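Local coordinates for transcriptional activator PlcR protein (Bacillus thuringiensis, PDB 3U3W) that binds DNA through a helix-turn-helix domain and activates transcription of virulence genes when the quorum-sensing peptide PapR docks on its tetratricopeptide-repeat domain, at residues A[9-12]-A[13-17]; A[58-61]-A[62-66]; A[192-195]-A[196-200]; A[223-226]-A[227-230]. All blocks are in the same frame, centred on the assembly; numbering follows the deposited sequence. Where two conformers were deposited one is given.

Contact 1 (A[9-12]-A[13-17]); sequences EIKK and IRVLR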
loop_
_atom_site.group_PDB
_atom_site.type_symbol
_atom_site.label_atom_id
_atom_site.label_comp_id
_atom_site.label_asym_id
_atom_site.label_seq_id
_atom_site.Cartn_x
_atom_site.Cartn_y
_atom_site.Cartn_z
ATOM N N GLU A 9 -10.701 -5.961 -22.567
ATOM C CA GLU A 9 -10.225 -6.214 -21.217
ATOM C C GLU A 9 -11.361 -6.791 -20.362
ATOM O O GLU A 9 -11.171 -7.732 -19.583
ATOM C CB GLU A 9 -9.671 -4.928 -20.601
ATOM C CG GLU A 9 -8.986 -5.127 -19.255
ATOM C CD GLU A 9 -7.725 -5.975 -19.352
ATOM O OE1 GLU A 9 -7.279 -6.265 -20.488
ATOM O OE2 GLU A 9 -7.178 -6.350 -18.292
ATOM N N ILE A 10 -12.555 -6.241 -20.525
ATOM C CA ILE A 10 -13.720 -6.790 -19.839
ATOM C C ILE A 10 -14.069 -8.203 -20.329
ATOM O O ILE A 10 -14.407 -9.076 -19.528
ATOM C CB ILE A 10 -14.943 -5.844 -19.956
ATOM C CG1 ILE A 10 -14.735 -4.608 -19.069
ATOM C CG2 ILE A 10 -16.233 -6.570 -19.587
ATOM C CD1 ILE A 10 -15.864 -3.607 -19.128
ATOM N N LYS A 11 -13.981 -8.421 -21.641
ATOM C CA LYS A 11 -14.287 -9.719 -22.247
ATOM C C LYS A 11 -13.239 -10.760 -21.868
ATOM O O LYS A 11 -13.559 -11.912 -21.576
ATOM C CB LYS A 11 -14.348 -9.589 -23.771
ATOM C CG LYS A 11 -14.454 -10.915 -24.543
ATOM C CD LYS A 11 -14.658 -10.638 -26.036
ATOM C CE LYS A 11 -14.980 -11.896 -26.836
ATOM N NZ LYS A 11 -13.758 -12.619 -27.285
ATOM N N LYS A 12 -11.982 -10.335 -21.887
ATOM C CA LYS A 12 -10.861 -11.180 -21.506
ATOM C C LYS A 12 -11.013 -11.687 -20.072
ATOM O O LYS A 12 -10.837 -12.875 -19.807
ATOM C CB LYS A 12 -9.548 -10.400 -21.689
ATOM C CG LYS A 12 -8.304 -11.008 -21.043
ATOM C CD LYS A 12 -7.037 -10.414 -21.673
ATOM C CE LYS A 12 -5.781 -10.683 -20.844
ATOM N NZ LYS A 12 -5.640 -9.746 -19.684
ATOM N N ILE A 13 -11.356 -10.781 -19.155
ATOM C CA ILE A 13 -11.479 -11.131 -17.743
ATOM C C ILE A 13 -12.762 -11.919 -17.445
ATOM O O ILE A 13 -12.785 -12.758 -16.543
ATOM C CB ILE A 13 -11.387 -9.875 -16.832
ATOM C CG1 ILE A 13 -10.096 -9.111 -17.111
ATOM C CG2 ILE A 13 -11.453 -10.265 -15.368
ATOM C CD1 ILE A 13 -10.003 -7.795 -16.395
ATOM N N ARG A 14 -13.823 -11.652 -18.205
ATOM C CA ARG A 14 -15.062 -12.419 -18.071
ATOM C C ARG A 14 -14.881 -13.864 -18.518
ATOM O O ARG A 14 -15.396 -14.772 -17.881
ATOM C CB ARG A 14 -16.214 -11.790 -18.866
ATOM C CG ARG A 14 -17.431 -12.713 -18.966
ATOM C CD ARG A 14 -18.584 -12.119 -19.759
ATOM N NE ARG A 14 -18.237 -11.825 -21.147
ATOM C CZ ARG A 14 -18.099 -12.738 -22.107
ATOM N NH1 ARG A 14 -17.790 -12.356 -23.345
ATOM N NH2 ARG A 14 -18.263 -14.030 -21.833
ATOM N N VAL A 15 -14.166 -14.071 -19.625
ATOM C CA VAL A 15 -13.900 -15.421 -20.112
ATOM C C VAL A 15 -12.996 -16.134 -19.113
ATOM O O VAL A 15 -13.208 -17.298 -18.774
ATOM C CB VAL A 15 -13.227 -15.411 -21.510
ATOM C CG1 VAL A 15 -12.875 -16.827 -21.946
ATOM C CG2 VAL A 15 -14.126 -14.748 -22.539
ATOM N N LEU A 16 -11.990 -15.409 -18.638
ATOM C CA LEU A 16 -11.051 -15.920 -17.648
ATOM C C LEU A 16 -11.762 -16.353 -16.365
ATOM O O LEU A 16 -11.253 -17.184 -15.612
ATOM C CB LEU A 16 -10.024 -14.839 -17.328
ATOM C CG LEU A 16 -8.672 -15.254 -16.759
ATOM C CD1 LEU A 16 -7.873 -16.043 -17.788
ATOM C CD2 LEU A 16 -7.913 -14.010 -16.340
ATOM N N ARG A 17 -12.936 -15.778 -16.117
ATOM C CA ARG A 17 -13.707 -16.098 -14.923
ATOM C C ARG A 17 -14.792 -17.120 -15.214
ATOM O O ARG A 17 -15.517 -17.534 -14.310
ATOM C CB ARG A 17 -14.341 -14.838 -14.332
ATOM C CG ARG A 17 -13.346 -13.825 -13.801
ATOM C CD ARG A 17 -12.846 -14.161 -12.395
ATOM N NE ARG A 17 -12.060 -13.056 -11.850
ATOM C CZ ARG A 17 -10.741 -12.934 -11.986
ATOM N NH1 ARG A 17 -10.049 -13.864 -12.638
ATOM N NH2 ARG A 17 -10.114 -11.885 -11.464
#
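Glu9 and Ile13 meet one turn apart on helix 4-16, the first helix of the helix-turn-helix DNA-binding domain. Four successive i to i+4 backbone bonds run through the segment. Ile13 N donates to Glu9 O at 3.1 Å, Arg14 N to Ile10 O at 3.0 Å, and Val15 N and Leu16 N reach Lys11 O and Lys12 O. At the helix end the pattern frays: Arg17 N has weak bonds to both Ile13 O and Arg14 O. The Glu9 chain turns at chi2 (65°), which lays its carboxylate beside the Ile13 side chain, with OE2 3.7 Å from CD1. That same OE2 accepts a hydrogen bond from His62 NE2, while Lys12 NZ stands 3.9 Å from Glu9 OE1, a long salt bridge. The polar partners of the Arg14 guanidinium lie outside 9-17: NE pairs with Glu38 in a salt bridge, and NH2 serves both Leu19 O and a phosphate of the bound DNA. A bend at chi3 (61°) folds the Arg14 chain back toward Lys11, whose aliphatic part passes obliquely by the guanidinium, Lys11 CG lying 3.8 Å from Arg14 NH1.

Contact 2 (A[58-61]-A[62-66]); sequences IPII and HFYEV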
loop_
_atom_site.group_PDB
_atom_site.type_symbol
_atom_site.label_atom_id
_atom_site.label_comp_id
_atom_site.label_asym_id
_atom_site.label_seq_id
_atom_site.Cartn_x
_atom_site.Cartn_y
_atom_site.Cartn_z
ATOM N N ILE A 58 -12.234 -6.858 -9.824
ATOM C CA ILE A 58 -11.175 -6.049 -10.407
ATOM C C ILE A 58 -11.249 -4.641 -9.831
ATOM O O ILE A 58 -12.309 -4.014 -9.880
ATOM C CB ILE A 58 -11.321 -5.976 -11.936
ATOM C CG1 ILE A 58 -11.272 -7.382 -12.553
ATOM C CG2 ILE A 58 -10.282 -5.018 -12.529
ATOM C CD1 ILE A 58 -9.876 -8.016 -12.629
ATOM N N PRO A 59 -10.134 -4.150 -9.260
ATOM C CA PRO A 59 -10.069 -2.753 -8.817
ATOM C C PRO A 59 -10.503 -1.857 -9.964
ATOM O O PRO A 59 -10.052 -2.018 -11.103
ATOM C CB PRO A 59 -8.582 -2.544 -8.513
ATOM C CG PRO A 59 -8.077 -3.898 -8.195
ATOM C CD PRO A 59 -8.861 -4.857 -9.050
ATOM N N ILE A 60 -11.393 -0.928 -9.668
ATOM C CA ILE A 60 -12.021 -0.136 -10.714
ATOM C C ILE A 60 -11.008 0.709 -11.490
ATOM O O ILE A 60 -11.211 0.993 -12.668
ATOM C CB ILE A 60 -13.165 0.729 -10.146
ATOM C CG1 ILE A 60 -14.214 -0.169 -9.467
ATOM C CG2 ILE A 60 -13.820 1.537 -11.239
ATOM C CD1 ILE A 60 -13.758 -0.855 -8.158
ATOM N N ILE A 61 -9.911 1.094 -10.840
ATOM C CA ILE A 61 -8.909 1.944 -11.492
ATOM C C ILE A 61 -8.304 1.214 -12.695
ATOM O O ILE A 61 -7.804 1.834 -13.634
ATOM C CB ILE A 61 -7.795 2.425 -10.492
ATOM C CG1 ILE A 61 -6.810 3.392 -11.164
ATOM C CG2 ILE A 61 -7.045 1.242 -9.873
ATOM C CD1 ILE A 61 -7.423 4.687 -11.646
ATOM N N HIS A 62 -8.383 -0.113 -12.667
ATOM C CA HIS A 62 -7.868 -0.916 -13.761
ATOM C C HIS A 62 -8.548 -0.585 -15.081
ATOM O O HIS A 62 -7.903 -0.501 -16.118
ATOM C CB HIS A 62 -8.019 -2.404 -13.470
ATOM C CG HIS A 62 -7.495 -3.278 -14.563
ATOM N ND1 HIS A 62 -6.201 -3.188 -15.030
ATOM C CD2 HIS A 62 -8.092 -4.246 -15.298
ATOM C CE1 HIS A 62 -6.019 -4.070 -15.995
ATOM N NE2 HIS A 62 -7.149 -4.729 -16.175
ATOM N N PHE A 63 -9.858 -0.409 -15.054
ATOM C CA PHE A 63 -10.563 -0.140 -16.293
ATOM C C PHE A 63 -10.265 1.262 -16.800
ATOM O O PHE A 63 -10.264 1.519 -18.006
ATOM C CB PHE A 63 -12.054 -0.392 -16.124
ATOM C CG PHE A 63 -12.364 -1.802 -15.754
ATOM C CD1 PHE A 63 -12.097 -2.828 -16.640
ATOM C CD2 PHE A 63 -12.887 -2.111 -14.515
ATOM C CE1 PHE A 63 -12.365 -4.133 -16.299
ATOM C CE2 PHE A 63 -13.155 -3.416 -14.170
ATOM C CZ PHE A 63 -12.896 -4.424 -15.059
ATOM N N TYR A 64 -9.975 2.168 -15.882
ATOM C CA TYR A 64 -9.542 3.485 -16.300
ATOM C C TYR A 64 -8.121 3.454 -16.869
ATOM O O TYR A 64 -7.853 4.082 -17.892
ATOM C CB TYR A 64 -9.683 4.486 -15.163
ATOM C CG TYR A 64 -11.118 4.899 -14.949
ATOM C CD1 TYR A 64 -11.643 6.013 -15.597
ATOM C CD2 TYR A 64 -11.958 4.161 -14.124
ATOM C CE1 TYR A 64 -12.964 6.391 -15.416
ATOM C CE2 TYR A 64 -13.278 4.535 -13.936
ATOM C CZ TYR A 64 -13.772 5.649 -14.586
ATOM O OH TYR A 64 -15.078 6.018 -14.400
ATOM N N GLU A 65 -7.224 2.710 -16.228
ATOM C CA GLU A 65 -5.851 2.603 -16.708
ATOM C C GLU A 65 -5.785 2.178 -18.173
ATOM O O GLU A 65 -5.114 2.818 -18.987
ATOM C CB GLU A 65 -5.046 1.628 -15.847
ATOM C CG GLU A 65 -4.669 2.185 -14.492
ATOM C CD GLU A 65 -4.045 1.141 -13.582
ATOM O OE1 GLU A 65 -4.280 -0.069 -13.810
ATOM O OE2 GLU A 65 -3.316 1.529 -12.639
ATOM N N VAL A 66 -6.488 1.101 -18.509
ATOM C CA VAL A 66 -6.431 0.568 -19.862
ATOM C C VAL A 66 -7.305 1.344 -20.839
ATOM O O VAL A 66 -7.370 1.017 -22.021
ATOM C CB VAL A 66 -6.824 -0.902 -19.885
ATOM C CG1 VAL A 66 -5.881 -1.690 -18.992
ATOM C CG2 VAL A 66 -8.260 -1.063 -19.424
#
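With chi1 at -59°, Ile58 sets CG2 anti to its backbone N, and His62 CG, also anti to its backbone N (chi1 -180°), turns the imidazole so that its CD2 side meets that methyl; Ile58 CG2 lies 3.6 Å from both CB and CD2 of His62, whose NE2 is hydrogen-bonded to Glu9 of helix 4-16. The same methyl also reaches the Phe63 ring obliquely, 3.7 Å from CE2, so one branch serves two aromatic neighbours. Backbone bonds start the short helix 61-65. His62 N donates to Pro59 O at 3.0 Å and Phe63 N to Ile60 O at 3.1 Å, both i to i+3; Glu65 N then bonds Ile61 O at 2.8 Å, i to i+4, with an N-H...O angle of 161°. Ile60 and Tyr64 run side by side, and Ile60 O lies in the plane of the Tyr64 ring at its edge, 3.6 Å from CD2. The Tyr64 hydroxyl is hydrogen-bonded to that of Tyr64 of the second subunit, at the dimer interface. On other flanks, Phe63 packs against Leu6 and Ile10 of helix 4-16 and Leu49 and Ala53 of helix 46-56, while Glu65 pairs with Lys76 of helix 72-87.

Contact 3 (A[192-195]-A[196-200]); sequences EEFD and VKVRY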
loop_
_atom_site.group_PDB
_atom_site.type_symbol
_atom_site.label_atom_id
_atom_site.label_comp_id
_atom_site.label_asym_id
_atom_site.label_seq_id
_atom_site.Cartn_x
_atom_site.Cartn_y
_atom_site.Cartn_z
ATOM N N GLU A 192 1.538 7.619 2.938
ATOM C CA GLU A 192 2.374 7.794 4.117
ATOM C C GLU A 192 3.834 7.343 3.931
ATOM O O GLU A 192 4.741 7.892 4.569
ATOM C CB GLU A 192 1.705 7.176 5.349
ATOM C CG GLU A 192 0.275 7.683 5.538
ATOM C CD GLU A 192 -0.170 7.726 6.988
ATOM O OE1 GLU A 192 0.161 8.715 7.692
ATOM O OE2 GLU A 192 -0.871 6.778 7.415
ATOM N N GLU A 193 4.069 6.376 3.047
ATOM C CA GLU A 193 5.445 6.059 2.660
ATOM C C GLU A 193 6.169 7.268 2.076
ATOM O O GLU A 193 7.302 7.547 2.462
ATOM C CB GLU A 193 5.515 4.889 1.695
ATOM C CG GLU A 193 5.646 3.536 2.392
ATOM C CD GLU A 193 5.359 2.374 1.454
ATOM O OE1 GLU A 193 4.718 2.594 0.396
ATOM O OE2 GLU A 193 5.780 1.239 1.775
ATOM N N PHE A 194 5.512 7.996 1.172
ATOM C CA PHE A 194 6.120 9.199 0.611
ATOM C C PHE A 194 6.407 10.267 1.683
ATOM O O PHE A 194 7.485 10.847 1.712
ATOM C CB PHE A 194 5.286 9.787 -0.532
ATOM C CG PHE A 194 5.964 10.931 -1.235
ATOM C CD1 PHE A 194 7.249 10.784 -1.748
ATOM C CD2 PHE A 194 5.327 12.157 -1.373
ATOM C CE1 PHE A 194 7.876 11.836 -2.385
ATOM C CE2 PHE A 194 5.948 13.228 -2.010
ATOM C CZ PHE A 194 7.216 13.071 -2.516
ATOM N N ASP A 195 5.433 10.500 2.553
ATOM C CA ASP A 195 5.571 11.373 3.711
ATOM C C ASP A 195 6.844 11.027 4.488
ATOM O O ASP A 195 7.602 11.916 4.886
ATOM C CB ASP A 195 4.343 11.184 4.614
ATOM C CG ASP A 195 4.081 12.370 5.549
ATOM O OD1 ASP A 195 3.125 13.131 5.276
ATOM O OD2 ASP A 195 4.798 12.529 6.566
ATOM N N VAL A 196 7.077 9.734 4.708
ATOM C CA VAL A 196 8.241 9.307 5.463
ATOM C C VAL A 196 9.508 9.664 4.698
ATOM O O VAL A 196 10.510 10.087 5.279
ATOM C CB VAL A 196 8.231 7.779 5.740
ATOM C CG1 VAL A 196 9.585 7.307 6.211
ATOM C CG2 VAL A 196 7.170 7.426 6.757
ATOM N N LYS A 197 9.463 9.478 3.385
ATOM C CA LYS A 197 10.616 9.732 2.572
ATOM C C LYS A 197 10.959 11.239 2.564
ATOM O O LYS A 197 12.123 11.615 2.726
ATOM C CB LYS A 197 10.380 9.220 1.153
ATOM C CG LYS A 197 11.476 9.649 0.202
ATOM C CD LYS A 197 11.116 9.383 -1.245
ATOM C CE LYS A 197 11.210 7.906 -1.573
ATOM N NZ LYS A 197 10.958 7.666 -3.014
ATOM N N VAL A 198 9.946 12.083 2.360
ATOM C CA VAL A 198 10.143 13.534 2.385
ATOM C C VAL A 198 10.678 14.002 3.733
ATOM O O VAL A 198 11.592 14.821 3.780
ATOM C CB VAL A 198 8.847 14.337 2.077
ATOM C CG1 VAL A 198 9.140 15.843 2.109
ATOM C CG2 VAL A 198 8.270 13.941 0.740
ATOM N N ARG A 199 10.118 13.498 4.831
ATOM C CA ARG A 199 10.630 13.891 6.149
ATOM C C ARG A 199 12.088 13.498 6.338
ATOM O O ARG A 199 12.863 14.212 6.986
ATOM C CB ARG A 199 9.776 13.352 7.290
ATOM C CG ARG A 199 8.400 13.964 7.339
ATOM C CD ARG A 199 7.654 13.601 8.618
ATOM N NE ARG A 199 6.303 14.154 8.558
ATOM C CZ ARG A 199 5.975 15.388 8.933
ATOM N NH1 ARG A 199 6.898 16.218 9.433
ATOM N NH2 ARG A 199 4.719 15.794 8.809
ATOM N N TYR A 200 12.472 12.376 5.743
ATOM C CA TYR A 200 13.847 11.917 5.859
ATOM C C TYR A 200 14.816 12.846 5.138
ATOM O O TYR A 200 15.886 13.164 5.668
ATOM C CB TYR A 200 13.987 10.518 5.305
ATOM C CG TYR A 200 15.408 10.018 5.242
ATOM C CD1 TYR A 200 16.082 9.634 6.396
ATOM C CD2 TYR A 200 16.070 9.915 4.029
ATOM C CE1 TYR A 200 17.372 9.163 6.342
ATOM C CE2 TYR A 200 17.368 9.435 3.956
ATOM C CZ TYR A 200 18.012 9.058 5.112
ATOM O OH TYR A 200 19.297 8.568 5.038
#
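One face of the Phe194 ring is covered by Val198 CG2, one turn further along helix 192-208 in the tetratricopeptide-repeat domain that binds the peptide. This is a CH-pi contact: the methyl stands 3.7 Å from the ring centroid, 17° off the normal and displaced toward the rim, with CZ its closest ring atom. Lys197 approaches the same ring obliquely, its CD 4.1 Å from CD1, and Tyr156 makes an edge-to-face pairing with it. Because Phe194 CG is anti to the backbone N, the ring leans along the helix toward the later turn, where Val198 CG2 lies.

The second flat group is the Arg199 guanidinium, with Asp195 OD2 at its edge. The two side chains lie side by side and point the same way, their carboxylate and guanidinium planes 36° apart. Arg199 NE donates to OD2 in a salt bridge, meeting the oxygen nearly along its C-O axis, while NH1 bonds Gln218 of helix 212-228. The aspartate and arginine thus form an i to i+4 pair on the side of the helix facing helix 212-228.

The backbone follows the alpha-helical pattern, with Val198 N to Phe194 O at 2.8 Å. On a different flank Lys197 NZ forms a salt bridge to the backbone of the bound peptide, so the residue beside the Phe194 ring also contacts the signal. The Asp195-Arg199 bond itself measures 3.0 Å from OD2 to NE, its N-H...O angle 147°.

Contact 4 (A[223-226]-A[227-230]); sequences IEIS and CRIN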
loop_
_atom_site.group_PDB
_atom_site.type_symbol
_atom_site.label_atom_id
_atom_site.label_comp_id
_atom_site.label_asym_id
_atom_site.label_seq_id
_atom_site.Cartn_x
_atom_site.Cartn_y
_atom_site.Cartn_z
ATOM N N ILE A 223 10.056 7.990 11.888
ATOM C CA ILE A 223 10.125 6.691 12.559
ATOM C C ILE A 223 8.776 6.256 13.131
ATOM O O ILE A 223 8.392 5.094 13.000
ATOM C CB ILE A 223 11.192 6.697 13.686
ATOM C CG1 ILE A 223 12.582 6.948 13.075
ATOM C CG2 ILE A 223 11.112 5.411 14.537
ATOM C CD1 ILE A 223 13.766 6.719 14.026
ATOM N N GLU A 224 8.058 7.188 13.755
ATOM C CA GLU A 224 6.729 6.891 14.287
ATOM C C GLU A 224 5.776 6.480 13.167
ATOM O O GLU A 224 5.076 5.467 13.275
ATOM C CB GLU A 224 6.160 8.088 15.057
ATOM C CG GLU A 224 4.697 7.943 15.458
ATOM C CD GLU A 224 3.936 9.273 15.418
ATOM O OE1 GLU A 224 4.324 10.209 16.152
ATOM O OE2 GLU A 224 2.953 9.384 14.645
ATOM N N ILE A 225 5.749 7.266 12.095
ATOM C CA ILE A 225 4.909 6.944 10.946
ATOM C C ILE A 225 5.271 5.584 10.351
ATOM O O ILE A 225 4.398 4.819 9.962
ATOM C CB ILE A 225 4.995 8.013 9.844
ATOM C CG1 ILE A 225 4.522 9.365 10.396
ATOM C CG2 ILE A 225 4.150 7.600 8.629
ATOM C CD1 ILE A 225 4.792 10.522 9.472
ATOM N N SER A 226 6.563 5.294 10.288
ATOM C CA SER A 226 7.036 4.030 9.745
ATOM C C SER A 226 6.549 2.836 10.572
ATOM O O SER A 226 6.043 1.869 10.012
ATOM C CB SER A 226 8.559 4.015 9.652
ATOM O OG SER A 226 8.997 4.898 8.645
ATOM N N CYS A 227 6.711 2.899 11.892
ATOM C CA CYS A 227 6.229 1.816 12.758
ATOM C C CYS A 227 4.707 1.609 12.709
ATOM O O CYS A 227 4.230 0.483 12.681
ATOM C CB CYS A 227 6.712 2.009 14.190
ATOM S SG CYS A 227 8.507 1.916 14.299
ATOM N N ARG A 228 3.959 2.697 12.656
ATOM C CA ARG A 228 2.510 2.625 12.593
ATOM C C ARG A 228 2.009 1.985 11.303
ATOM O O ARG A 228 0.990 1.297 11.308
ATOM C CB ARG A 228 1.882 4.017 12.778
ATOM C CG ARG A 228 0.399 4.051 12.472
ATOM C CD ARG A 228 -0.273 5.331 12.979
ATOM N NE ARG A 228 0.334 6.532 12.422
ATOM C CZ ARG A 228 0.153 6.943 11.173
ATOM N NH1 ARG A 228 -0.626 6.249 10.354
ATOM N NH2 ARG A 228 0.747 8.050 10.745
ATOM N N ILE A 229 2.701 2.222 10.195
ATOM C CA ILE A 229 2.281 1.612 8.927
ATOM C C ILE A 229 3.069 0.330 8.607
ATOM O O ILE A 229 2.920 -0.253 7.553
ATOM C CB ILE A 229 2.341 2.617 7.744
ATOM C CG1 ILE A 229 3.781 2.938 7.342
ATOM C CG2 ILE A 229 1.591 3.906 8.093
ATOM C CD1 ILE A 229 3.857 3.911 6.169
ATOM N N ASN A 230 3.904 -0.099 9.544
ATOM C CA ASN A 230 4.758 -1.258 9.341
ATOM C C ASN A 230 5.629 -1.206 8.088
ATOM O O ASN A 230 5.747 -2.197 7.364
ATOM C CB ASN A 230 3.923 -2.538 9.367
ATOM C CG ASN A 230 3.173 -2.708 10.676
ATOM O OD1 ASN A 230 1.958 -2.887 10.687
ATOM N ND2 ASN A 230 3.895 -2.638 11.784
#
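A Schellman motif closes helix 212-228, and the last turn before it brings Ile225 against Arg228 and Ile229. Cys227 N donates to Ile223 O at 3.0 Å, Arg228 N to Glu224 O at 3.1 Å and Ile229 N to Ile225 O at 3.1 Å. Asn230 then takes a positive phi of 54°, the C-prime position; its N makes a weak bond to Cys227 O at 3.2 Å, and Ser231 N turns back to Ser226 O, as the motif requires. In this helix of the tetratricopeptide-repeat domain, the Ile225 and Arg228 side chains run alongside each other in the same direction. Arg228 NH2 lies 4.0 Å from both CG1 and CG2 of Ile225, an oblique approach produced by the bend at chi3 (58°). The arginine pairs through NH1 with Glu192. Ile229 places CG1 between its backbone N and carbonyl carbon (chi1 72°), and this branch packs 3.3 Å from Ile225 O. Ser226 OG is bonded to Ala222 O, one turn back. Beyond the helix end, Asn230 makes backbone hydrogen bonds to the second subunit, and Cys227 packs on Leu270 of that subunit.

The four contacts follow one another along the chain without overlap and form two touching pairs. Contacts 1 and 2, with centres 13 Å apart, join helix 4-16 to the short helix 61-65 through the Glu9-His62 hydrogen bond and the packing of Ile10 on Phe63. Contacts 3 and 4, with centres 10 Å apart, lie on the consecutive helices 192-208 and 212-228, joined by the Glu192-Arg228 salt bridge and by Val196 on Ile225. The pairs are well separated: contacts 1 and 3 have centres 38 Å apart. Contact 3 reaches the peptide. Contact 1 reaches DNA and, through Arg17, the second subunit, which contacts 2 and 4 also meet, so the DNA-binding and peptide-binding parts both join the dimer interface.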